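Local structure of putative iron binding protein (Bordetella pertussis Tohama I, 1Y9U) at residues L23-K28 against L258-S263; D57-V62 against I68-G73; K162-V167 against S313-K318; N170-A175 against G188-I193. The protein binds ferric iron through tyrosine side chains and probably serves as the periplasmic receptor that hands the metal to an iron-uptake transporter. All blocks are in the same frame, centred on the assembly; numbering follows the deposited sequence.

How the contacts relate
The four contacts fall into two pairs, contact 1 lying across the chain's centre from contacts 3 and 4, as expected for a two-lobed periplasmic binding protein. Contacts 1 and 2 have centres 19 Å apart and touch: CD1 of L261 packs on CE of M60 at 3.8 Å. Segments 162-167 and 170-175 adjoin in sequence, and the centres of contacts 3 and 4 are 18 Å apart. Iron is bound by Y143, Y199 and Y200, though no iron is bound in this model. Contacts 2 and 3 lie at similar range from that site: the side chains of T61 and V316 are about 12 and 11 Å from that of Y143. The R173 side chain of contact 4 is about 12 Å from that of Y200.

Contact 1 of 4, residues L23-K28 against L258-S263; sequences LDAFAK and LEYLVS
The phenol ring of Y260 is overlaid on one face by F26. CB of F26 sits 3.6 Å above the ring plane, displaced toward the rim, and makes a CH-pi contact: it is 3.8 Å from the Y260 ring centroid and 18° off the normal. Next to it, CD1 of F26 comes down over CG of Y260 at 3.5 Å. The ring planes are inclined at 48°, centroids 5.1 Å apart: the CD1-CE1 edge of F26 runs beside CB of Y260 while the CD2-CE2 side rises away from the tyrosine plane. The side chains pass one another head to tail, each reaching toward the other's helix. In Y260, CG lies anti to the backbone N (chi1 166°), which stretches the ring out from the end of its helix to the neighbouring one. The hydroxyl therefore ends beside CB of A25, 3.8 Å from OH, and makes a weak hydrogen bond with the carbonyl of L22. At the other end of the residue, Y260 O takes two bonds from S263, one from its N and one from OG at 2.7 Å. The serine OG lies in the plane of that carbonyl, on a lone pair, and also caps the next helix, weakly, at A266 N. Beneath this aromatic pair, F26 rests on V34 and I32, while L258 and V262 face helix 82-87 and strand 100-112; the contact thus ties helix 20-30, over strand 33-38, to the C-terminal end of helix 251-261.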
loop_
_atom_site.group_PDB
_atom_site.type_symbol
_atom_site.label_atom_id
_atom_site.label_comp_id
_atom_site.label_asym_id
_atom_site.label_seq_id
_atom_site.Cartn_x
_atom_site.Cartn_y
_atom_site.Cartn_z
ATOM N N LEU A 23 -15.821 3.541 -11.976
ATOM C CA LEU A 23 -16.986 4.214 -11.428
ATOM C C LEU A 23 -18.054 4.449 -12.498
ATOM O O LEU A 23 -19.254 4.310 -12.222
ATOM C CB LEU A 23 -16.591 5.541 -10.774
ATOM C CG LEU A 23 -15.670 5.435 -9.561
ATOM C CD1 LEU A 23 -15.334 6.828 -9.071
ATOM C CD2 LEU A 23 -16.314 4.622 -8.467
ATOM N N ASP A 24 -17.611 4.788 -13.703
ATOM C CA ASP A 24 -18.534 4.989 -14.827
ATOM C C ASP A 24 -19.235 3.690 -15.199
ATOM O O ASP A 24 -20.421 3.703 -15.552
ATOM C CB ASP A 24 -17.815 5.556 -16.063
ATOM C CG ASP A 24 -17.421 7.018 -15.898
ATOM O OD1 ASP A 24 -16.648 7.498 -16.744
ATOM O OD2 ASP A 24 -17.825 7.741 -14.968
ATOM N N ALA A 25 -18.517 2.569 -15.148
ATOM C CA ALA A 25 -19.150 1.275 -15.420
ATOM C C ALA A 25 -20.220 0.955 -14.369
ATOM O O ALA A 25 -21.322 0.515 -14.704
ATOM C CB ALA A 25 -18.122 0.191 -15.475
ATOM N N PHE A 26 -19.921 1.218 -13.102
ATOM C CA PHE A 26 -20.890 1.002 -12.029
ATOM C C PHE A 26 -22.139 1.844 -12.248
ATOM O O PHE A 26 -23.252 1.359 -12.088
ATOM C CB PHE A 26 -20.270 1.308 -10.668
ATOM C CG PHE A 26 -21.229 1.272 -9.524
ATOM C CD1 PHE A 26 -21.499 0.093 -8.874
ATOM C CD2 PHE A 26 -21.835 2.425 -9.066
ATOM C CE1 PHE A 26 -22.354 0.054 -7.799
ATOM C CE2 PHE A 26 -22.696 2.393 -7.998
ATOM C CZ PHE A 26 -22.959 1.195 -7.359
ATOM N N ALA A 27 -21.944 3.113 -12.585
ATOM C CA ALA A 27 -23.072 4.002 -12.811
ATOM C C ALA A 27 -23.921 3.568 -14.000
ATOM O O ALA A 27 -25.143 3.569 -13.906
ATOM C CB ALA A 27 -22.583 5.418 -13.020
ATOM N N LYS A 28 -23.275 3.209 -15.103
ATOM C CA LYS A 28 -23.982 2.764 -16.306
ATOM C C LYS A 28 -24.839 1.534 -16.007
ATOM O O LYS A 28 -26.036 1.484 -16.323
ATOM C CB LYS A 28 -22.984 2.463 -17.429
ATOM C CG LYS A 28 -23.614 2.061 -18.759
ATOM C CD LYS A 28 -22.576 1.930 -19.868
ATOM C CE LYS A 28 -22.271 3.269 -20.558
ATOM N NZ LYS A 28 -21.179 3.153 -21.591
ATOM N N LEU A 258 -19.352 -0.336 -2.471
ATOM C CA LEU A 258 -18.203 -0.970 -1.850
ATOM C C LEU A 258 -18.117 -2.443 -2.269
ATOM O O LEU A 258 -17.042 -2.962 -2.546
ATOM C CB LEU A 258 -18.276 -0.779 -0.343
ATOM C CG LEU A 258 -17.139 -1.261 0.539
ATOM C CD1 LEU A 258 -15.867 -0.598 0.120
ATOM C CD2 LEU A 258 -17.464 -0.949 1.989
ATOM N N GLU A 259 -19.261 -3.117 -2.359
ATOM C CA GLU A 259 -19.284 -4.491 -2.841
ATOM C C GLU A 259 -18.834 -4.563 -4.303
ATOM O O GLU A 259 -18.138 -5.492 -4.704
ATOM C CB GLU A 259 -20.689 -5.113 -2.653
ATOM C CG GLU A 259 -21.016 -5.341 -1.189
ATOM C CD GLU A 259 -22.426 -5.819 -0.910
ATOM O OE1 GLU A 259 -23.295 -5.612 -1.789
ATOM O OE2 GLU A 259 -22.643 -6.398 0.173
ATOM N N TYR A 260 -19.219 -3.585 -5.115
ATOM C CA TYR A 260 -18.764 -3.520 -6.502
ATOM C C TYR A 260 -17.231 -3.396 -6.569
ATOM O O TYR A 260 -16.582 -4.009 -7.406
ATOM C CB TYR A 260 -19.418 -2.334 -7.233
ATOM C CG TYR A 260 -18.763 -2.009 -8.542
ATOM C CD1 TYR A 260 -18.947 -2.808 -9.648
ATOM C CD2 TYR A 260 -17.905 -0.927 -8.657
ATOM C CE1 TYR A 260 -18.342 -2.523 -10.844
ATOM C CE2 TYR A 260 -17.295 -0.627 -9.841
ATOM C CZ TYR A 260 -17.503 -1.427 -10.944
ATOM O OH TYR A 260 -16.895 -1.135 -12.148
ATOM N N LEU A 261 -16.673 -2.611 -5.664
ATOM C CA LEU A 261 -15.232 -2.345 -5.677
ATOM C C LEU A 261 -14.376 -3.581 -5.404
ATOM O O LEU A 261 -13.203 -3.601 -5.788
ATOM C CB LEU A 261 -14.859 -1.214 -4.704
ATOM C CG LEU A 261 -15.318 0.191 -5.127
ATOM C CD1 LEU A 261 -15.146 1.179 -4.000
ATOM C CD2 LEU A 261 -14.611 0.680 -6.364
ATOM N N VAL A 262 -14.956 -4.617 -4.797
ATOM C CA VAL A 262 -14.272 -5.918 -4.631
ATOM C C VAL A 262 -14.721 -7.002 -5.616
ATOM O O VAL A 262 -14.251 -8.135 -5.540
ATOM C CB VAL A 262 -14.356 -6.446 -3.181
ATOM C CG1 VAL A 262 -13.775 -5.393 -2.242
ATOM C CG2 VAL A 262 -15.762 -6.870 -2.811
ATOM N N SER A 263 -15.587 -6.644 -6.568
ATOM C CA SER A 263 -15.993 -7.546 -7.637
ATOM C C SER A 263 -14.812 -7.790 -8.575
ATOM O O SER A 263 -13.868 -6.991 -8.628
ATOM C CB SER A 263 -17.180 -6.966 -8.413
ATOM O OG SER A 263 -16.803 -5.913 -9.296
#

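Contact 2 of 4, residues D57-V62 against I68-G73; sequences DVLMTV and IDLVNG
L70 reaches from its helix to L59 and T61 on the strand just before it in the chain, the helix-on-strand layer of an alpha/beta sandwich. Strand 58-62 runs parallel to 7-12 in the sheet of one lobe of the periplasmic binding protein fold, and helix 64-72, which follows directly, covers it. From CA the L70 side chain heads toward the strand. CB of L70 is still 4.7 Å from CD1 of L59. CG lies anti to the carbonyl carbon (chi1 -63°). There CG of L70 is 4.6 Å from CD1 of L59, hardly nearer than CB. The terminal CD1 does the touching: it meets CB of L59 at 4.1 Å and CD1 of L59 at 4.2 Å, the two leucines crossing obliquely. L59 and T61 are two apart on the strand and present their side chains to the same side, so this one methyl sits between them. Around the trio, helix 43-50 closes the layer, with L43 and L44 packed on L70, and V47 on L59. No hydrogen bond links the two segments, and the polar branch of T61 is used otherwise, its OG1 bonding to OG1 of T13. That leaves the threonine methyl for the leucine, with CG2 of T61 and CD1 of L70 4.2 Å apart.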
loop_
_atom_site.group_PDB
_atom_site.type_symbol
_atom_site.label_atom_id
_atom_site.label_comp_id
_atom_site.label_asym_id
_atom_site.label_seq_id
_atom_site.Cartn_x
_atom_site.Cartn_y
_atom_site.Cartn_z
ATOM N N ASP A 57 -20.865 9.018 1.320
ATOM C CA ASP A 57 -21.365 7.653 1.448
ATOM C C ASP A 57 -20.243 6.646 1.693
ATOM O O ASP A 57 -20.343 5.806 2.580
ATOM C CB ASP A 57 -22.160 7.259 0.192
ATOM C CG ASP A 57 -23.496 7.951 0.114
ATOM O OD1 ASP A 57 -24.225 7.868 1.118
ATOM O OD2 ASP A 57 -23.873 8.549 -0.907
ATOM N N VAL A 58 -19.204 6.723 0.869
ATOM C CA VAL A 58 -18.050 5.830 0.944
ATOM C C VAL A 58 -16.793 6.695 1.025
ATOM O O VAL A 58 -16.666 7.665 0.286
ATOM C CB VAL A 58 -17.980 4.917 -0.297
ATOM C CG1 VAL A 58 -16.717 4.066 -0.287
ATOM C CG2 VAL A 58 -19.213 4.025 -0.371
ATOM N N LEU A 59 -15.894 6.324 1.932
ATOM C CA LEU A 59 -14.616 6.996 2.148
ATOM C C LEU A 59 -13.526 6.073 1.631
ATOM O O LEU A 59 -13.483 4.924 2.020
ATOM C CB LEU A 59 -14.403 7.235 3.632
ATOM C CG LEU A 59 -15.543 7.929 4.361
ATOM C CD1 LEU A 59 -15.135 8.187 5.793
ATOM C CD2 LEU A 59 -15.900 9.208 3.651
ATOM N N MET A 60 -12.675 6.581 0.753
ATOM C CA MET A 60 -11.602 5.790 0.132
ATOM C C MET A 60 -10.255 6.490 0.355
ATOM O O MET A 60 -10.128 7.695 0.083
ATOM C CB MET A 60 -11.866 5.680 -1.369
ATOM C CG MET A 60 -10.757 5.026 -2.180
ATOM S SD MET A 60 -11.115 4.945 -3.940
ATOM C CE MET A 60 -12.158 3.589 -3.938
ATOM N N THR A 61 -9.249 5.746 0.813
ATOM C CA THR A 61 -7.926 6.327 1.030
ATOM C C THR A 61 -6.836 5.273 0.929
ATOM O O THR A 61 -7.102 4.104 0.597
ATOM C CB THR A 61 -7.947 7.093 2.390
ATOM O OG1 THR A 61 -6.776 7.921 2.530
ATOM C CG2 THR A 61 -7.921 6.165 3.560
ATOM N N VAL A 62 -5.604 5.697 1.189
ATOM C CA VAL A 62 -4.438 4.830 1.152
ATOM C C VAL A 62 -3.775 4.866 2.523
ATOM O O VAL A 62 -3.798 5.905 3.186
ATOM C CB VAL A 62 -3.482 5.307 0.044
ATOM C CG1 VAL A 62 -2.244 4.430 -0.052
ATOM C CG2 VAL A 62 -4.208 5.353 -1.300
ATOM N N ILE A 68 -7.683 3.498 9.748
ATOM C CA ILE A 68 -7.962 3.353 11.173
ATOM C C ILE A 68 -8.236 4.712 11.796
ATOM O O ILE A 68 -9.086 4.824 12.669
ATOM C CB ILE A 68 -6.804 2.605 11.876
ATOM C CG1 ILE A 68 -6.686 1.195 11.276
ATOM C CG2 ILE A 68 -6.974 2.622 13.412
ATOM C CD1 ILE A 68 -6.823 0.036 12.197
ATOM N N ASP A 69 -7.555 5.752 11.323
ATOM C CA ASP A 69 -7.817 7.102 11.812
ATOM C C ASP A 69 -9.258 7.524 11.522
ATOM O O ASP A 69 -9.878 8.214 12.335
ATOM C CB ASP A 69 -6.833 8.111 11.215
ATOM C CG ASP A 69 -5.460 8.055 11.872
ATOM O OD1 ASP A 69 -4.579 8.816 11.425
ATOM O OD2 ASP A 69 -5.165 7.276 12.800
ATOM N N LEU A 70 -9.801 7.131 10.367
ATOM C CA LEU A 70 -11.204 7.430 10.062
ATOM C C LEU A 70 -12.134 6.714 11.035
ATOM O O LEU A 70 -13.096 7.305 11.533
ATOM C CB LEU A 70 -11.573 7.019 8.634
ATOM C CG LEU A 70 -10.839 7.726 7.501
ATOM C CD1 LEU A 70 -11.149 7.071 6.165
ATOM C CD2 LEU A 70 -11.170 9.210 7.466
ATOM N N VAL A 71 -11.837 5.454 11.326
ATOM C CA VAL A 71 -12.668 4.638 12.212
ATOM C C VAL A 71 -12.614 5.216 13.624
ATOM O O VAL A 71 -13.654 5.480 14.241
ATOM C CB VAL A 71 -12.246 3.153 12.178
ATOM C CG1 VAL A 71 -13.034 2.334 13.197
ATOM C CG2 VAL A 71 -12.460 2.601 10.769
ATOM N N ASN A 72 -11.400 5.447 14.111
ATOM C CA ASN A 72 -11.204 6.010 15.444
ATOM C C ASN A 72 -11.735 7.440 15.554
ATOM O O ASN A 72 -12.151 7.873 16.644
ATOM C CB ASN A 72 -9.726 5.964 15.846
ATOM C CG ASN A 72 -9.235 4.562 16.136
ATOM O OD1 ASN A 72 -8.026 4.322 16.184
ATOM N ND2 ASN A 72 -10.160 3.623 16.318
ATOM N N GLY A 73 -11.754 8.163 14.437
ATOM C CA GLY A 73 -12.259 9.523 14.386
ATOM C C GLY A 73 -13.776 9.662 14.307
ATOM O O GLY A 73 -14.289 10.791 14.274
#

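Contact 3 of 4, residues K162-V167 against S313-K318; sequences KWLRGV and SELVDK
L164 packs against L315 and V316 where two helices cross in the lobe that carries the iron-binding tyrosines, an apolar join with a charged rim. The short axes of 162-167 and 313-318 approach to 9.8 Å and cross at -45°. L164 works mainly through CD1: this methyl lies 4.0 Å from CB of L315, the side chains crossing at about a right angle, and 4.2 Å from CG2 of V316, while CD2 of L164 also lies 4.2 Å from CG2 of V316. In this half of the periplasmic binding protein fold, helix 303-318, the last in the chain, is thereby laid on helix 157-170, while helix 142-155 packs on both, with V148 on L164 and I152 on L315. At the rim R165, extended from CG to NE, runs slantwise across K318, so that CE of the lysine lies at the guanidinium edge, 4.2 Å from NH2. The like charges, R165 NH2 and K318 NZ, are 4.9 Å apart, and E161 forms a salt bridge with each, which probably offsets their repulsion. A water in the guanidinium plane accepts from R165 NH1 at 3.0 Å and donates to K318 O at 2.9 Å.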
loop_
_atom_site.group_PDB
_atom_site.type_symbol
_atom_site.label_atom_id
_atom_site.label_comp_id
_atom_site.label_asym_id
_atom_site.label_seq_id
_atom_site.Cartn_x
_atom_site.Cartn_y
_atom_site.Cartn_z
ATOM N N LYS A 162 18.065 -3.315 16.162
ATOM C CA LYS A 162 19.311 -3.854 15.642
ATOM C C LYS A 162 19.276 -3.891 14.119
ATOM O O LYS A 162 20.254 -3.556 13.480
ATOM C CB LYS A 162 19.570 -5.250 16.220
ATOM C CG LYS A 162 20.687 -6.037 15.553
ATOM C CD LYS A 162 21.128 -7.229 16.418
ATOM C CE LYS A 162 22.555 -7.565 16.118
ATOM N NZ LYS A 162 23.537 -6.844 16.990
ATOM N N TRP A 163 18.133 -4.287 13.549
ATOM C CA TRP A 163 17.951 -4.253 12.099
ATOM C C TRP A 163 18.129 -2.848 11.557
ATOM O O TRP A 163 18.863 -2.641 10.603
ATOM C CB TRP A 163 16.574 -4.793 11.744
ATOM C CG TRP A 163 16.319 -4.894 10.273
ATOM C CD1 TRP A 163 16.777 -5.860 9.453
ATOM C CD2 TRP A 163 15.581 -3.976 9.454
ATOM N NE1 TRP A 163 16.363 -5.631 8.165
ATOM C CE2 TRP A 163 15.608 -4.486 8.141
ATOM C CE3 TRP A 163 14.869 -2.802 9.711
ATOM C CZ2 TRP A 163 14.954 -3.855 7.077
ATOM C CZ3 TRP A 163 14.232 -2.165 8.652
ATOM C CH2 TRP A 163 14.277 -2.704 7.358
ATOM N N LEU A 164 17.463 -1.876 12.161
ATOM C CA LEU A 164 17.579 -0.490 11.721
ATOM C C LEU A 164 19.016 0.008 11.738
ATOM O O LEU A 164 19.462 0.660 10.797
ATOM C CB LEU A 164 16.693 0.438 12.554
ATOM C CG LEU A 164 15.195 0.353 12.237
ATOM C CD1 LEU A 164 14.399 1.019 13.337
ATOM C CD2 LEU A 164 14.905 0.969 10.851
ATOM N N ARG A 165 19.746 -0.284 12.814
ATOM C CA ARG A 165 21.137 0.151 12.914
ATOM C C ARG A 165 22.014 -0.529 11.837
ATOM O O ARG A 165 22.869 0.115 11.246
ATOM C CB ARG A 165 21.695 -0.140 14.296
ATOM C CG ARG A 165 21.169 0.733 15.382
ATOM C CD ARG A 165 21.903 0.485 16.718
ATOM N NE ARG A 165 21.180 1.085 17.817
ATOM C CZ ARG A 165 21.185 2.379 18.087
ATOM N NH1 ARG A 165 21.924 3.227 17.386
ATOM N NH2 ARG A 165 20.455 2.856 19.082
ATOM N N GLY A 166 21.762 -1.798 11.552
ATOM C CA GLY A 166 22.530 -2.528 10.564
ATOM C C GLY A 166 22.231 -2.031 9.150
ATOM O O GLY A 166 23.113 -1.926 8.317
ATOM N N VAL A 167 20.956 -1.741 8.876
ATOM C CA VAL A 167 20.569 -1.211 7.574
ATOM C C VAL A 167 21.147 0.182 7.375
ATOM O O VAL A 167 21.762 0.471 6.331
ATOM C CB VAL A 167 19.049 -1.202 7.408
ATOM C CG1 VAL A 167 18.612 -0.440 6.137
ATOM C CG2 VAL A 167 18.528 -2.613 7.356
ATOM N N SER A 313 8.279 4.852 14.374
ATOM C CA SER A 313 8.816 6.153 14.042
ATOM C C SER A 313 9.847 6.598 15.091
ATOM O O SER A 313 10.892 7.191 14.777
ATOM C CB SER A 313 7.706 7.207 13.935
ATOM O OG SER A 313 8.223 8.497 13.702
ATOM N N GLU A 314 9.532 6.320 16.348
ATOM C CA GLU A 314 10.426 6.720 17.427
ATOM C C GLU A 314 11.714 5.900 17.378
ATOM O O GLU A 314 12.787 6.445 17.673
ATOM C CB GLU A 314 9.698 6.700 18.779
ATOM C CG GLU A 314 8.737 7.883 18.862
ATOM C CD GLU A 314 7.674 7.823 19.958
ATOM O OE1 GLU A 314 7.655 6.872 20.769
ATOM O OE2 GLU A 314 6.848 8.768 19.994
ATOM N N LEU A 315 11.637 4.629 16.975
ATOM C CA LEU A 315 12.845 3.804 16.830
ATOM C C LEU A 315 13.723 4.317 15.679
ATOM O O LEU A 315 14.940 4.384 15.777
ATOM C CB LEU A 315 12.504 2.335 16.596
ATOM C CG LEU A 315 12.397 1.341 17.739
ATOM C CD1 LEU A 315 12.285 -0.045 17.146
ATOM C CD2 LEU A 315 13.571 1.426 18.715
ATOM N N VAL A 316 13.110 4.676 14.564
ATOM C CA VAL A 316 13.839 5.233 13.446
ATOM C C VAL A 316 14.618 6.481 13.875
ATOM O O VAL A 316 15.790 6.647 13.528
ATOM C CB VAL A 316 12.860 5.526 12.273
ATOM C CG1 VAL A 316 13.513 6.408 11.202
ATOM C CG2 VAL A 316 12.331 4.224 11.654
ATOM N N ASP A 317 13.979 7.325 14.683
ATOM C CA ASP A 317 14.628 8.534 15.189
ATOM C C ASP A 317 15.744 8.228 16.201
ATOM O O ASP A 317 16.806 8.862 16.151
ATOM C CB ASP A 317 13.608 9.480 15.807
ATOM C CG ASP A 317 14.125 10.867 15.939
ATOM O OD1 ASP A 317 14.530 11.479 14.917
ATOM O OD2 ASP A 317 14.146 11.434 17.041
ATOM N N LYS A 318 15.518 7.231 17.054
ATOM C CA LYS A 318 16.506 6.807 18.054
ATOM C C LYS A 318 17.822 6.456 17.397
ATOM O O LYS A 318 18.887 6.843 17.856
ATOM C CB LYS A 318 15.985 5.593 18.828
ATOM C CG LYS A 318 16.937 5.075 19.934
ATOM C CD LYS A 318 16.440 3.804 20.589
ATOM C CE LYS A 318 17.332 3.413 21.772
ATOM N NZ LYS A 318 16.919 2.130 22.348
HETATM O O HOH W 1 21.686 6.143 17.868
#

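Contact 4 of 4, residues N170-A175 against G188-I193; sequences NLARKA and GGICDI
R173, whose CG packs on CG2 of I190, has a guanidinium held by several groups: NE forms a salt bridge with OD2 of D185, and NH1 gives weak bonds to the carbonyls of A176 and K174, the latter 3.3 Å from NH1. D185 belongs to helix 179-187, the helix that the two loops flank. The arginine is bent: its CG sits between the backbone N and the carbonyl carbon (chi1 38°) and chi2 turns the chain again, so CG stays 3.9 Å from CG2 of I190, the two side chains crossing at about a right angle. A172 is the other half of the join. Its CB is wedged close to the backbone of the opposite loop, 3.2 Å from O of I190, and also touches CG2 of I190. CB of A172 lies 4.1 Å from CB of C191. C191 in turn is disulfide-bonded to C135 on strand 134-135, which lies parallel to strand 193-197, and V134 on that same strand bonds A172 through the backbone. Just before I190, G189 adopts positive phi and closes helix 179-187 with a Schellman motif, turning the chain back past A172 and into strand 193-197 of the iron-binding lobe.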
loop_
_atom_site.group_PDB
_atom_site.type_symbol
_atom_site.label_atom_id
_atom_site.label_comp_id
_atom_site.label_asym_id
_atom_site.label_seq_id
_atom_site.Cartn_x
_atom_site.Cartn_y
_atom_site.Cartn_z
ATOM N N ASN A 170 24.603 0.082 6.357
ATOM C CA ASN A 170 24.774 -0.465 5.013
ATOM C C ASN A 170 24.408 0.507 3.884
ATOM O O ASN A 170 24.634 0.191 2.719
ATOM C CB ASN A 170 23.926 -1.727 4.818
ATOM C CG ASN A 170 24.493 -2.962 5.502
ATOM O OD1 ASN A 170 23.794 -3.972 5.680
ATOM N ND2 ASN A 170 25.762 -2.904 5.850
ATOM N N LEU A 171 23.845 1.672 4.209
ATOM C CA LEU A 171 23.393 2.568 3.153
ATOM C C LEU A 171 24.524 3.089 2.303
ATOM O O LEU A 171 25.574 3.487 2.796
ATOM C CB LEU A 171 22.545 3.713 3.711
ATOM C CG LEU A 171 21.278 3.279 4.471
ATOM C CD1 LEU A 171 20.486 4.496 4.895
ATOM C CD2 LEU A 171 20.423 2.311 3.662
ATOM N N ALA A 172 24.287 3.112 0.988
ATOM C CA ALA A 172 25.241 3.643 0.022
ATOM C C ALA A 172 25.227 5.155 -0.019
ATOM O O ALA A 172 26.197 5.772 -0.436
ATOM C CB ALA A 172 24.913 3.097 -1.370
ATOM N N ARG A 173 24.107 5.742 0.370
ATOM C CA ARG A 173 23.944 7.183 0.408
ATOM C C ARG A 173 22.834 7.460 1.429
ATOM O O ARG A 173 22.196 6.535 1.930
ATOM C CB ARG A 173 23.672 7.787 -0.995
ATOM C CG ARG A 173 22.783 6.990 -1.943
ATOM C CD ARG A 173 21.356 7.052 -1.580
ATOM N NE ARG A 173 20.448 6.677 -2.667
ATOM C CZ ARG A 173 19.136 6.606 -2.502
ATOM N NH1 ARG A 173 18.617 6.868 -1.304
ATOM N NH2 ARG A 173 18.346 6.280 -3.513
ATOM N N LYS A 174 22.607 8.717 1.757
ATOM C CA LYS A 174 21.703 9.041 2.836
ATOM C C LYS A 174 20.280 8.625 2.444
ATOM O O LYS A 174 19.904 8.593 1.260
ATOM C CB LYS A 174 21.832 10.532 3.210
ATOM C CG LYS A 174 20.580 11.323 3.476
ATOM C CD LYS A 174 20.537 12.583 2.608
ATOM C CE LYS A 174 19.553 13.657 3.073
ATOM N NZ LYS A 174 19.155 14.564 1.952
ATOM N N ALA A 175 19.512 8.249 3.458
ATOM C CA ALA A 175 18.122 7.870 3.289
ATOM C C ALA A 175 17.327 9.112 2.917
ATOM O O ALA A 175 16.985 9.941 3.774
ATOM C CB ALA A 175 17.612 7.232 4.554
ATOM N N GLY A 188 22.823 3.240 -11.753
ATOM C CA GLY A 188 24.019 4.051 -11.672
ATOM C C GLY A 188 25.164 3.363 -10.943
ATOM O O GLY A 188 26.258 3.934 -10.886
ATOM N N GLY A 189 24.953 2.170 -10.395
ATOM C CA GLY A 189 26.020 1.427 -9.746
ATOM C C GLY A 189 26.327 1.846 -8.322
ATOM O O GLY A 189 27.300 1.328 -7.762
ATOM N N ILE A 190 25.552 2.779 -7.778
ATOM C CA ILE A 190 25.673 3.293 -6.400
ATOM C C ILE A 190 25.290 2.237 -5.369
ATOM O O ILE A 190 25.915 2.135 -4.301
ATOM C CB ILE A 190 24.773 4.565 -6.256
ATOM C CG1 ILE A 190 25.383 5.708 -7.076
ATOM C CG2 ILE A 190 24.529 4.965 -4.805
ATOM C CD1 ILE A 190 24.463 6.872 -7.213
ATOM N N CYS A 191 24.263 1.458 -5.682
ATOM C CA CYS A 191 23.833 0.359 -4.835
ATOM C C CYS A 191 23.442 -0.842 -5.677
ATOM O O CYS A 191 23.257 -0.732 -6.893
ATOM C CB CYS A 191 22.666 0.777 -3.928
ATOM S SG CYS A 191 21.319 1.607 -4.793
ATOM N N ASP A 192 23.354 -2.005 -5.050
ATOM C CA ASP A 192 22.944 -3.237 -5.713
ATOM C C ASP A 192 21.497 -3.622 -5.412
ATOM O O ASP A 192 20.869 -4.301 -6.197
ATOM C CB ASP A 192 23.866 -4.402 -5.321
ATOM C CG ASP A 192 25.251 -4.259 -5.897
ATOM O OD1 ASP A 192 25.422 -3.538 -6.907
ATOM O OD2 ASP A 192 26.213 -4.838 -5.368
ATOM N N ILE A 193 21.012 -3.238 -4.235
ATOM C CA ILE A 193 19.673 -3.589 -3.778
ATOM C C ILE A 193 19.070 -2.422 -3.007
ATOM O O ILE A 193 19.772 -1.524 -2.565
ATOM C CB ILE A 193 19.668 -4.866 -2.869
ATOM C CG1 ILE A 193 20.383 -4.609 -1.530
ATOM C CG2 ILE A 193 20.273 -6.053 -3.590
ATOM C CD1 ILE A 193 20.380 -5.844 -0.615
#